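Local coordinates for RagB/SusD domain protein (Flavobacterium johnsoniae, PDB 5J5U) that binds chitin, probably at the outer membrane, as the SusD homolog of a chitin utilization locus, at residues A[419-423]-A[444-448]. Residues are numbered along the deposited sequence; the frame is centred on the assembly and turned at random.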
loop_
_atom_site.group_PDB
_atom_site.type_symbol
_atom_site.label_atom_id
_atom_site.label_comp_id
_atom_site.label_asym_id
_atom_site.label_seq_id
_atom_site.Cartn_x
_atom_site.Cartn_y
_atom_site.Cartn_z
ATOM N N TYR A 419 1.027 5.356 -2.841
ATOM C CA TYR A 419 0.334 6.647 -3.015
ATOM C C TYR A 419 0.546 7.528 -1.795
ATOM O O TYR A 419 0.827 8.714 -1.930
ATOM C CB TYR A 419 -1.167 6.434 -3.279
ATOM C CG TYR A 419 -2.032 7.694 -3.345
ATOM C CD1 TYR A 419 -1.674 8.801 -4.133
ATOM C CD2 TYR A 419 -3.240 7.752 -2.660
ATOM C CE1 TYR A 419 -2.485 9.944 -4.203
ATOM C CE2 TYR A 419 -4.065 8.884 -2.721
ATOM C CZ TYR A 419 -3.686 9.986 -3.475
ATOM O OH TYR A 419 -4.539 11.086 -3.498
ATOM N N SER A 420 0.439 6.940 -0.602
ATOM C CA SER A 420 0.700 7.708 0.620
ATOM C C SER A 420 2.180 8.145 0.725
ATOM O O SER A 420 2.472 9.310 1.037
ATOM C CB SER A 420 0.281 6.905 1.857
ATOM O OG SER A 420 -1.116 6.623 1.831
ATOM N N ASN A 421 3.111 7.230 0.449
ATOM C CA ASN A 421 4.528 7.549 0.587
ATOM C C ASN A 421 4.948 8.579 -0.467
ATOM O O ASN A 421 5.798 9.425 -0.228
ATOM C CB ASN A 421 5.395 6.284 0.487
ATOM C CG ASN A 421 6.758 6.444 1.185
ATOM O OD1 ASN A 421 6.866 6.335 2.416
ATOM N ND2 ASN A 421 7.789 6.726 0.401
ATOM N N TRP A 422 4.325 8.523 -1.628
ATOM C CA TRP A 422 4.533 9.581 -2.604
ATOM C C TRP A 422 3.969 10.916 -2.096
ATOM O O TRP A 422 4.617 11.961 -2.258
ATOM C CB TRP A 422 3.911 9.248 -3.965
ATOM C CG TRP A 422 4.186 10.348 -4.938
ATOM C CD1 TRP A 422 5.332 10.539 -5.645
ATOM C CD2 TRP A 422 3.319 11.436 -5.275
ATOM N NE1 TRP A 422 5.235 11.663 -6.412
ATOM C CE2 TRP A 422 4.005 12.236 -6.210
ATOM C CE3 TRP A 422 2.023 11.812 -4.879
ATOM C CZ2 TRP A 422 3.444 13.388 -6.764
ATOM C CZ3 TRP A 422 1.457 12.959 -5.430
ATOM C CH2 TRP A 422 2.167 13.728 -6.370
ATOM N N ARG A 423 2.786 10.890 -1.476
ATOM C CA ARG A 423 2.223 12.154 -0.992
ATOM C C ARG A 423 3.135 12.769 0.083
ATOM O O ARG A 423 3.407 13.962 0.047
ATOM C CB ARG A 423 0.788 11.970 -0.468
ATOM C CG ARG A 423 -0.289 12.021 -1.626
ATOM C CD ARG A 423 -1.691 11.740 -1.104
ATOM N NE ARG A 423 -1.799 10.404 -0.493
ATOM C CZ ARG A 423 -2.768 10.034 0.337
ATOM N NH1 ARG A 423 -3.749 10.880 0.679
ATOM N NH2 ARG A 423 -2.766 8.799 0.828
ATOM N N VAL A 444 -1.801 15.892 -9.328
ATOM C CA VAL A 444 -2.186 14.641 -8.696
ATOM C C VAL A 444 -3.168 14.891 -7.529
ATOM O O VAL A 444 -2.928 15.712 -6.657
ATOM C CB VAL A 444 -0.985 13.829 -8.212
ATOM C CG1 VAL A 444 -1.446 12.419 -7.732
ATOM C CG2 VAL A 444 0.039 13.701 -9.317
ATOM N N PRO A 445 -4.309 14.204 -7.557
ATOM C CA PRO A 445 -5.220 14.250 -6.418
ATOM C C PRO A 445 -4.513 13.843 -5.141
ATOM O O PRO A 445 -3.731 12.880 -5.149
ATOM C CB PRO A 445 -6.310 13.252 -6.809
ATOM C CG PRO A 445 -6.260 13.226 -8.310
ATOM C CD PRO A 445 -4.811 13.334 -8.636
ATOM N N THR A 446 -4.789 14.550 -4.049
ATOM C CA THR A 446 -4.062 14.288 -2.817
ATOM C C THR A 446 -4.924 13.644 -1.722
ATOM O O THR A 446 -4.449 13.421 -0.609
ATOM C CB THR A 446 -3.397 15.576 -2.289
ATOM O OG1 THR A 446 -4.305 16.676 -2.414
ATOM C CG2 THR A 446 -2.124 15.868 -3.112
ATOM N N ARG A 447 -6.180 13.346 -2.045
ATOM C CA ARG A 447 -7.041 12.498 -1.192
ATOM C C ARG A 447 -8.244 12.073 -2.026
ATOM O O ARG A 447 -8.460 12.616 -3.093
ATOM C CB ARG A 447 -7.506 13.236 0.068
ATOM C CG ARG A 447 -8.488 14.405 -0.240
ATOM C CD ARG A 447 -8.916 15.198 1.009
ATOM N NE ARG A 447 -9.934 14.510 1.817
ATOM C CZ ARG A 447 -11.258 14.585 1.618
ATOM N NH1 ARG A 447 -11.744 15.304 0.621
ATOM N NH2 ARG A 447 -12.105 13.920 2.414
ATOM N N LEU A 448 -9.023 11.111 -1.552
ATOM C CA LEU A 448 -10.332 10.856 -2.137
ATOM C C LEU A 448 -11.381 11.455 -1.178
ATOM O O LEU A 448 -11.058 11.840 -0.039
ATOM C CB LEU A 448 -10.557 9.358 -2.374
ATOM C CG LEU A 448 -9.575 8.676 -3.346
ATOM C CD1 LEU A 448 -9.895 7.185 -3.484
ATOM C CD2 LEU A 448 -9.569 9.346 -4.729
#
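One turn of helix 415-425, residues 419-423, faces the irregular segment 444-448, and the backbones come nearest at Arg423 and Thr446, with CA atoms 6.9 Å apart. The contact ties the loop before helix 452-457 back onto the helical body of this SusD-family protein, beside helices 31-45 and 98-119. Two helix side chains grip consecutive loop carbonyls. Tyr419 OH donates to Pro445 O at 2.6 Å, with the oxygen at the ring edge and the hydroxyl above the carbonyl plane. Arg423 NH1 donates to Thr446 O at 2.9 Å; the N-H...O angle is 159°, Thr446 O lies near the guanidinium plane, and NH1 sits above the Thr446 carbonyl plane. The Arg423 chain bends at chi3 (-61°), which folds the guanidinium over a face of the Tyr419 ring. Arg423 NH2 hydrogen-bonds to Asp117 O and weakly to Ser420 OG. Val444 CG2 meets Trp422 CH2 at 3.6 Å, and Val444 CG1 lies against Trp422 CZ3. A leucine in place of Arg423 would probably leave Thr446 O and Asp117 O without this donor and remove the guanidinium from the face of Tyr419. Both hydrogen bonds between the segments end on main-chain oxygens, so they fix the path of the loop backbone, while Val444 against Trp422 adds an apolar contact.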